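Local coordinates for protein kcn28 (PDB 6J31) that adopts the two-domain GT-B-type fold and holds (2E,2'E)-3,3'-(1,2-phenylene)di(prop-2-enoic acid) in a pocket lined by residues of both domains, at residues M318-Q323 / G338-I343; T36-P41 / V55-A60. All blocks are in the same frame, centred on the assembly; numbering follows the deposited sequence.

Both contacts are parallel strand pairs at the rim of a sheet, one in each of the two Rossmann-like halves of this GT-B-like chain. Contact 2 (36-41 with 55-60) ends the sheet of the N-terminal half at strand 53-56; contact 1 (318-323 with 338-343) does the same for the C-terminal half at strand 340-342. They lie on opposite sides of the chain's centre, their centres 35 Å apart and their nearest atoms about 21 Å apart. The bound (2E,2'E)-3,3'-(1,2-phenylene)di(prop-2-enoic acid) takes its pocket residues from both halves, His17 and Asn325 among them; the side chain of Ser59 in contact 2 is about 12 Å from the bound (2E,2'E)-3,3'-(1,2-phenylene)di(prop-2-enoic acid) (BG9).

Contact 1 (M318-Q323 / G338-I343); sequences MVVAPQ and GIARRI
Met318, Val319 and Val320 pair in parallel with Ala340, Arg341 and Arg342, so that strands 318-320 and 340-342 lie side by side at the edge of the C-terminal Rossmann-like sheet, joined through helix 327-336 as a beta-alpha-beta crossover. The short strand axes come within 4.7 Å at 20°. Three firm backbone bonds hold them: Arg341 N to Met318 O, Val320 N to Arg341 O at 2.9 Å, and Ile343 N to Val320 O, also 2.9 Å. Met318 N to Ile339 O, at 3.3 Å, is a weak fourth.

Apolar contacts lie on both faces. On the Val319 face, Val319 CG1 meets Ile343 CD1 at 3.7 Å, the two side chains crossing nearly at right angles against helix 350-362. On the other, Val320 CG2 approaches Ala340 CB at 4.2 Å, and helix 327-336 packs over both residues through Val334. At the start of the pair, Met318 CE lies 4.0 Å from Ile339 CD1, the side chains running side by side.

The two arginines form salt bridges with acids of the flanking helices: Arg341 NH2 with Glu359, Arg342 NH1 with Glu332. With CG anti to the backbone N (chi1 -178°), Arg342 runs extended past Pro322, whose CG sits over one guanidinium face, 3.3 Å from Arg342 NE.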
ATOM      1  N   MET A 318     -13.889   8.020  -7.596  1.00 40.48           N
ATOM      2  CA  MET A 318     -12.784   7.402  -8.309  1.00 42.61           C
ATOM      3  C   MET A 318     -13.269   6.542  -9.469  1.00 44.29           C
ATOM      4  O   MET A 318     -14.287   5.855  -9.370  1.00 45.08           O
ATOM      5  CB  MET A 318     -11.926   6.563  -7.350  1.00 41.77           C
ATOM      6  CG  MET A 318     -11.158   7.424  -6.348  1.00 42.12           C
ATOM      7  SD  MET A 318     -10.352   6.511  -5.022  1.00 41.63           S
ATOM      8  CE  MET A 318     -11.693   6.403  -3.833  1.00 41.13           C
ATOM      9  N   VAL A 319     -12.530   6.606 -10.572  1.00 42.99           N
ATOM     10  CA  VAL A 319     -12.628   5.640 -11.657  1.00 42.98           C
ATOM     11  C   VAL A 319     -11.415   4.729 -11.540  1.00 45.17           C
ATOM     12  O   VAL A 319     -10.272   5.194 -11.622  1.00 45.74           O
ATOM     13  CB  VAL A 319     -12.682   6.330 -13.031  1.00 41.08           C
ATOM     14  CG1 VAL A 319     -12.647   5.295 -14.142  1.00 40.74           C
ATOM     15  CG2 VAL A 319     -13.928   7.196 -13.144  1.00 39.14           C
ATOM     16  N   VAL A 320     -11.652   3.442 -11.313  1.00 46.83           N
ATOM     17  CA  VAL A 320     -10.602   2.500 -10.948  1.00 47.55           C
ATOM     18  C   VAL A 320     -10.317   1.587 -12.131  1.00 48.63           C
ATOM     19  O   VAL A 320     -11.245   1.058 -12.753  1.00 48.99           O
ATOM     20  CB  VAL A 320     -10.995   1.683  -9.705  1.00 47.34           C
ATOM     21  CG1 VAL A 320      -9.835   0.817  -9.257  1.00 46.55           C
ATOM     22  CG2 VAL A 320     -11.443   2.605  -8.589  1.00 47.29           C
ATOM     23  N   ALA A 321      -9.030   1.397 -12.434  1.00 50.46           N
ATOM     24  CA  ALA A 321      -8.569   0.529 -13.516  1.00 53.98           C
ATOM     25  C   ALA A 321      -7.602  -0.487 -12.920  1.00 56.95           C
ATOM     26  O   ALA A 321      -6.376  -0.333 -13.032  1.00 55.40           O
ATOM     27  CB  ALA A 321      -7.907   1.327 -14.639  1.00 53.70           C
ATOM     28  N   PRO A 322      -8.114  -1.541 -12.291  1.00 61.87           N
ATOM     29  CA  PRO A 322      -7.233  -2.474 -11.581  1.00 65.56           C
ATOM     30  C   PRO A 322      -6.359  -3.267 -12.538  1.00 70.77           C
ATOM     31  O   PRO A 322      -6.759  -3.603 -13.657  1.00 72.73           O
ATOM     32  CB  PRO A 322      -8.217  -3.389 -10.843  1.00 65.17           C
ATOM     33  CG  PRO A 322      -9.439  -3.360 -11.704  1.00 65.08           C
ATOM     34  CD  PRO A 322      -9.527  -1.947 -12.213  1.00 63.36           C
ATOM     35  N   GLN A 323      -5.142  -3.565 -12.082  1.00 74.03           N
ATOM     36  CA  GLN A 323      -4.200  -4.346 -12.874  1.00 78.84           C
ATOM     37  C   GLN A 323      -3.413  -5.306 -11.988  1.00 79.96           C
ATOM     38  O   GLN A 323      -3.518  -6.526 -12.139  1.00 80.91           O
ATOM     39  CB  GLN A 323      -3.249  -3.420 -13.645  1.00 82.80           C
ATOM     40  CG  GLN A 323      -3.951  -2.316 -14.437  1.00 86.42           C
ATOM     41  CD  GLN A 323      -3.332  -2.048 -15.791  1.00 89.37           C
ATOM     42  OE1 GLN A 323      -2.417  -2.751 -16.219  1.00 89.64           O
ATOM     43  NE2 GLN A 323      -3.829  -1.022 -16.476  1.00 91.05           N
ATOM     44  N   GLY A 338     -20.266   2.247  -3.536  1.00 38.58           N
ATOM     45  CA  GLY A 338     -21.053   3.187  -4.312  1.00 40.13           C
ATOM     46  C   GLY A 338     -20.390   4.527  -4.536  1.00 41.36           C
ATOM     47  O   GLY A 338     -21.085   5.545  -4.628  1.00 41.17           O
ATOM     48  N   ILE A 339     -19.060   4.562  -4.614  1.00 40.99           N
ATOM     49  CA  ILE A 339     -18.332   5.812  -4.798  1.00 40.67           C
ATOM     50  C   ILE A 339     -17.354   5.693  -5.959  1.00 42.80           C
ATOM     51  O   ILE A 339     -16.456   6.528  -6.109  1.00 43.87           O
ATOM     52  CB  ILE A 339     -17.585   6.219  -3.515  1.00 38.47           C
ATOM     53  CG1 ILE A 339     -16.631   5.108  -3.090  1.00 36.89           C
ATOM     54  CG2 ILE A 339     -18.557   6.562  -2.394  1.00 38.14           C
ATOM     55  CD1 ILE A 339     -15.359   5.622  -2.495  1.00 36.19           C
ATOM     56  N   ALA A 340     -17.502   4.657  -6.784  1.00 43.85           N
ATOM     57  CA  ALA A 340     -16.499   4.399  -7.805  1.00 45.08           C
ATOM     58  C   ALA A 340     -17.116   3.662  -8.984  1.00 47.45           C
ATOM     59  O   ALA A 340     -18.190   3.066  -8.884  1.00 47.02           O
ATOM     60  CB  ALA A 340     -15.323   3.598  -7.235  1.00 44.13           C
ATOM     61  N   ARG A 341     -16.405   3.708 -10.111  1.00 51.94           N
ATOM     62  CA  ARG A 341     -16.749   2.966 -11.313  1.00 55.86           C
ATOM     63  C   ARG A 341     -15.501   2.216 -11.757  1.00 55.80           C
ATOM     64  O   ARG A 341     -14.396   2.766 -11.708  1.00 54.46           O
ATOM     65  CB  ARG A 341     -17.208   3.909 -12.433  1.00 59.84           C
ATOM     66  CG  ARG A 341     -18.611   4.500 -12.284  1.00 63.63           C
ATOM     67  CD  ARG A 341     -19.603   4.008 -13.325  1.00 67.04           C
ATOM     68  NE  ARG A 341     -20.702   4.958 -13.503  1.00 70.64           N
ATOM     69  CZ  ARG A 341     -21.594   5.290 -12.572  1.00 73.39           C
ATOM     70  NH1 ARG A 341     -21.539   4.752 -11.361  1.00 74.36           N
ATOM     71  NH2 ARG A 341     -22.542   6.172 -12.859  1.00 74.37           N
ATOM     72  N   ARG A 342     -15.663   0.964 -12.172  1.00 56.96           N
ATOM     73  CA  ARG A 342     -14.538   0.158 -12.629  1.00 58.33           C
ATOM     74  C   ARG A 342     -14.490   0.116 -14.154  1.00 61.08           C
ATOM     75  O   ARG A 342     -15.524  -0.031 -14.813  1.00 63.42           O
ATOM     76  CB  ARG A 342     -14.624  -1.259 -12.057  1.00 57.09           C
ATOM     77  CG  ARG A 342     -13.475  -2.175 -12.443  1.00 55.23           C
ATOM     78  CD  ARG A 342     -13.567  -3.496 -11.695  1.00 54.12           C
ATOM     79  NE  ARG A 342     -12.511  -4.427 -12.082  1.00 53.57           N
ATOM     80  CZ  ARG A 342     -12.212  -5.540 -11.418  1.00 52.59           C
ATOM     81  NH1 ARG A 342     -12.891  -5.868 -10.326  1.00 52.11           N
ATOM     82  NH2 ARG A 342     -11.232  -6.328 -11.845  1.00 51.51           N
ATOM     83  N   ILE A 343     -13.284   0.262 -14.713  1.00 62.56           N
ATOM     84  CA  ILE A 343     -13.063   0.192 -16.153  1.00 63.90           C
ATOM     85  C   ILE A 343     -11.835  -0.666 -16.436  1.00 69.44           C
ATOM     86  O   ILE A 343     -11.007  -0.916 -15.559  1.00 68.23           O
ATOM     87  CB  ILE A 343     -12.881   1.581 -16.804  1.00 60.39           C
ATOM     88  CG1 ILE A 343     -11.559   2.209 -16.359  1.00 58.50           C
ATOM     89  CG2 ILE A 343     -14.051   2.492 -16.475  1.00 60.12           C
ATOM     90  CD1 ILE A 343     -11.247   3.510 -17.056  1.00 57.43           C
TER

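Contact 2 (T36-P41 / V55-A60); sequences TYANDP and VPYTSA
Ala38 and Asn39 run parallel to Val55 and Pro56; the touching parts of the two segments run 43° apart end to end, and contact continues past the strands at Asp40 and Tyr57. Val55 N donates to Tyr37 O at 2.7 Å from above the carbonyl plane, Asn39 N to Val55 O at 3.2 Å, and Tyr57 N to Asn39 O at 3.3 Å, again well out of the carbonyl plane. Asp40 CA then brings its hydrogen to Tyr57 O.

Ala38 CB packs against Val55 CB at 4.0 Å, while Val55 CG2 reaches Thr36 CB. Strands 34-39 and 53-56, linked by helix 44-49, form a beta-alpha-beta unit at the edge of the N-terminal Rossmann-like sheet, and helix 74-96 covers the Ala38 and Val55 side. The Tyr57 ring, with CG between its backbone N and carbonyl carbon (chi1 79°), turns toward strand 34-39, its CE2 3.4 Å from Asn39 CA: Asp40 N sits over one face, offset toward the rim, and Ala38 O lies at the edge. Its hydroxyl bonds to Ser11 O.

Asn39 OD1 takes the N-H of Asp40 on an in-plane lone pair. The two carboxylate oxygens of Asp40 have different partners: OD1 accepts from Ser42 N, OD2 uses its anti lone pair for Ser59 N at 2.9 Å. A water donates to both Asp40 OD2 and Ser59 O.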
ATOM      1  N   THR A  36      14.698   2.190  16.082  1.00 31.19           N
ATOM      2  CA  THR A  36      15.602   1.850  14.995  1.00 30.83           C
ATOM      3  C   THR A  36      14.773   1.327  13.832  1.00 33.16           C
ATOM      4  O   THR A  36      13.734   0.690  14.034  1.00 32.86           O
ATOM      5  CB  THR A  36      16.650   0.813  15.418  1.00 30.17           C
ATOM      6  OG1 THR A  36      16.007  -0.365  15.921  1.00 28.15           O
ATOM      7  CG2 THR A  36      17.556   1.401  16.501  1.00 24.86           C
ATOM      8  N   TYR A  37      15.210   1.635  12.615  1.00 32.91           N
ATOM      9  CA  TYR A  37      14.464   1.296  11.408  1.00 31.16           C
ATOM     10  C   TYR A  37      15.415   0.600  10.444  1.00 31.16           C
ATOM     11  O   TYR A  37      16.307   1.237   9.875  1.00 32.88           O
ATOM     12  CB  TYR A  37      13.846   2.553  10.791  1.00 29.47           C
ATOM     13  CG  TYR A  37      12.781   2.312   9.745  1.00 29.13           C
ATOM     14  CD1 TYR A  37      12.720   1.118   9.031  1.00 27.87           C
ATOM     15  CD2 TYR A  37      11.824   3.279   9.478  1.00 29.43           C
ATOM     16  CE1 TYR A  37      11.745   0.907   8.078  1.00 27.96           C
ATOM     17  CE2 TYR A  37      10.846   3.074   8.528  1.00 28.95           C
ATOM     18  CZ  TYR A  37      10.811   1.888   7.833  1.00 28.66           C
ATOM     19  OH  TYR A  37       9.832   1.683   6.887  1.00 30.90           O
ATOM     20  N   ALA A  38      15.213  -0.700  10.255  1.00 28.89           N
ATOM     21  CA  ALA A  38      16.035  -1.496   9.355  1.00 28.05           C
ATOM     22  C   ALA A  38      15.412  -1.493   7.967  1.00 29.99           C
ATOM     23  O   ALA A  38      14.250  -1.881   7.801  1.00 30.76           O
ATOM     24  CB  ALA A  38      16.184  -2.925   9.874  1.00 28.91           C
ATOM     25  N   ASN A  39      16.179  -1.047   6.976  1.00 29.77           N
ATOM     26  CA  ASN A  39      15.712  -1.051   5.600  1.00 29.29           C
ATOM     27  C   ASN A  39      16.913  -0.887   4.679  1.00 31.15           C
ATOM     28  O   ASN A  39      18.023  -0.580   5.121  1.00 31.42           O
ATOM     29  CB  ASN A  39      14.670   0.044   5.365  1.00 28.29           C
ATOM     30  CG  ASN A  39      13.651  -0.348   4.320  1.00 28.25           C
ATOM     31  OD1 ASN A  39      13.962  -1.074   3.373  1.00 28.45           O
ATOM     32  ND2 ASN A  39      12.415   0.099   4.505  1.00 24.58           N
ATOM     33  N   ASP A  40      16.670  -1.091   3.389  1.00 32.59           N
ATOM     34  CA  ASP A  40      17.721  -0.946   2.393  1.00 33.61           C
ATOM     35  C   ASP A  40      18.173   0.512   2.319  1.00 32.00           C
ATOM     36  O   ASP A  40      17.356   1.424   2.464  1.00 30.02           O
ATOM     37  CB  ASP A  40      17.222  -1.426   1.030  1.00 36.26           C
ATOM     38  CG  ASP A  40      18.325  -1.487  -0.017  1.00 37.84           C
ATOM     39  OD1 ASP A  40      18.748  -0.412  -0.497  1.00 38.68           O
ATOM     40  OD2 ASP A  40      18.759  -2.608  -0.373  1.00 38.50           O
ATOM     41  N   PRO A  41      19.468   0.767   2.121  1.00 31.80           N
ATOM     42  CA  PRO A  41      19.934   2.161   2.055  1.00 30.78           C
ATOM     43  C   PRO A  41      19.318   2.963   0.922  1.00 27.98           C
ATOM     44  O   PRO A  41      19.347   4.197   0.975  1.00 26.30           O
ATOM     45  CB  PRO A  41      21.451   2.013   1.869  1.00 32.46           C
ATOM     46  CG  PRO A  41      21.766   0.677   2.440  1.00 34.83           C
ATOM     47  CD  PRO A  41      20.591  -0.184   2.090  1.00 33.04           C
ATOM     48  N   VAL A  55      19.006   1.467  10.216  1.00 29.53           N
ATOM     49  CA  VAL A  55      19.819   0.261  10.331  1.00 27.53           C
ATOM     50  C   VAL A  55      19.898  -0.345   8.935  1.00 28.45           C
ATOM     51  O   VAL A  55      18.954  -1.015   8.502  1.00 32.14           O
ATOM     52  CB  VAL A  55      19.224  -0.714  11.360  1.00 27.28           C
ATOM     53  CG1 VAL A  55      20.019  -2.012  11.414  1.00 25.87           C
ATOM     54  CG2 VAL A  55      19.160  -0.059  12.728  1.00 24.64           C
ATOM     55  N   PRO A  56      20.973  -0.117   8.187  1.00 28.42           N
ATOM     56  CA  PRO A  56      20.996  -0.554   6.786  1.00 27.98           C
ATOM     57  C   PRO A  56      21.204  -2.053   6.649  1.00 29.56           C
ATOM     58  O   PRO A  56      21.953  -2.674   7.404  1.00 30.74           O
ATOM     59  CB  PRO A  56      22.181   0.220   6.197  1.00 28.12           C
ATOM     60  CG  PRO A  56      23.115   0.382   7.363  1.00 28.29           C
ATOM     61  CD  PRO A  56      22.214   0.588   8.567  1.00 27.73           C
ATOM     62  N   TYR A  57      20.487  -2.635   5.692  1.00 30.21           N
ATOM     63  CA  TYR A  57      20.720  -3.998   5.248  1.00 31.18           C
ATOM     64  C   TYR A  57      20.500  -4.031   3.746  1.00 31.31           C
ATOM     65  O   TYR A  57      19.776  -3.202   3.190  1.00 31.00           O
ATOM     66  CB  TYR A  57      19.813  -5.016   5.971  1.00 30.20           C
ATOM     67  CG  TYR A  57      18.392  -5.092   5.450  1.00 29.01           C
ATOM     68  CD1 TYR A  57      18.073  -5.877   4.346  1.00 28.65           C
ATOM     69  CD2 TYR A  57      17.366  -4.381   6.063  1.00 28.33           C
ATOM     70  CE1 TYR A  57      16.779  -5.945   3.863  1.00 28.05           C
ATOM     71  CE2 TYR A  57      16.064  -4.449   5.586  1.00 27.91           C
ATOM     72  CZ  TYR A  57      15.779  -5.233   4.485  1.00 27.14           C
ATOM     73  OH  TYR A  57      14.495  -5.315   3.992  1.00 25.79           O
ATOM     74  N   THR A  58      21.120  -5.008   3.090  1.00 31.92           N
ATOM     75  CA  THR A  58      21.052  -5.126   1.640  1.00 34.28           C
ATOM     76  C   THR A  58      19.842  -5.966   1.256  1.00 31.79           C
ATOM     77  O   THR A  58      19.751  -7.144   1.616  1.00 31.64           O
ATOM     78  CB  THR A  58      22.335  -5.736   1.081  1.00 39.86           C
ATOM     79  OG1 THR A  58      23.440  -4.879   1.392  1.00 48.94           O
ATOM     80  CG2 THR A  58      22.238  -5.907  -0.433  1.00 36.77           C
ATOM     81  N   SER A  59      18.912  -5.349   0.538  1.00 31.32           N
ATOM     82  CA  SER A  59      17.718  -6.032   0.072  1.00 30.25           C
ATOM     83  C   SER A  59      18.010  -6.785  -1.215  1.00 31.34           C
ATOM     84  O   SER A  59      18.782  -6.323  -2.061  1.00 32.57           O
ATOM     85  CB  SER A  59      16.589  -5.029  -0.165  1.00 28.87           C
ATOM     86  OG  SER A  59      15.471  -5.648  -0.780  1.00 27.78           O
ATOM     87  N   ALA A  60      17.395  -7.953  -1.355  1.00 31.99           N
ATOM     88  CA  ALA A  60      17.440  -8.705  -2.599  1.00 32.97           C
ATOM     89  C   ALA A  60      16.248  -8.402  -3.496  1.00 36.81           C
ATOM     90  O   ALA A  60      16.180  -8.936  -4.606  1.00 37.36           O
ATOM     91  CB  ALA A  60      17.504 -10.209  -2.312  1.00 32.50           C
TER
HETATM   92  O   HOH W   1      20.105  -3.730  -2.650  1.00 48.01           O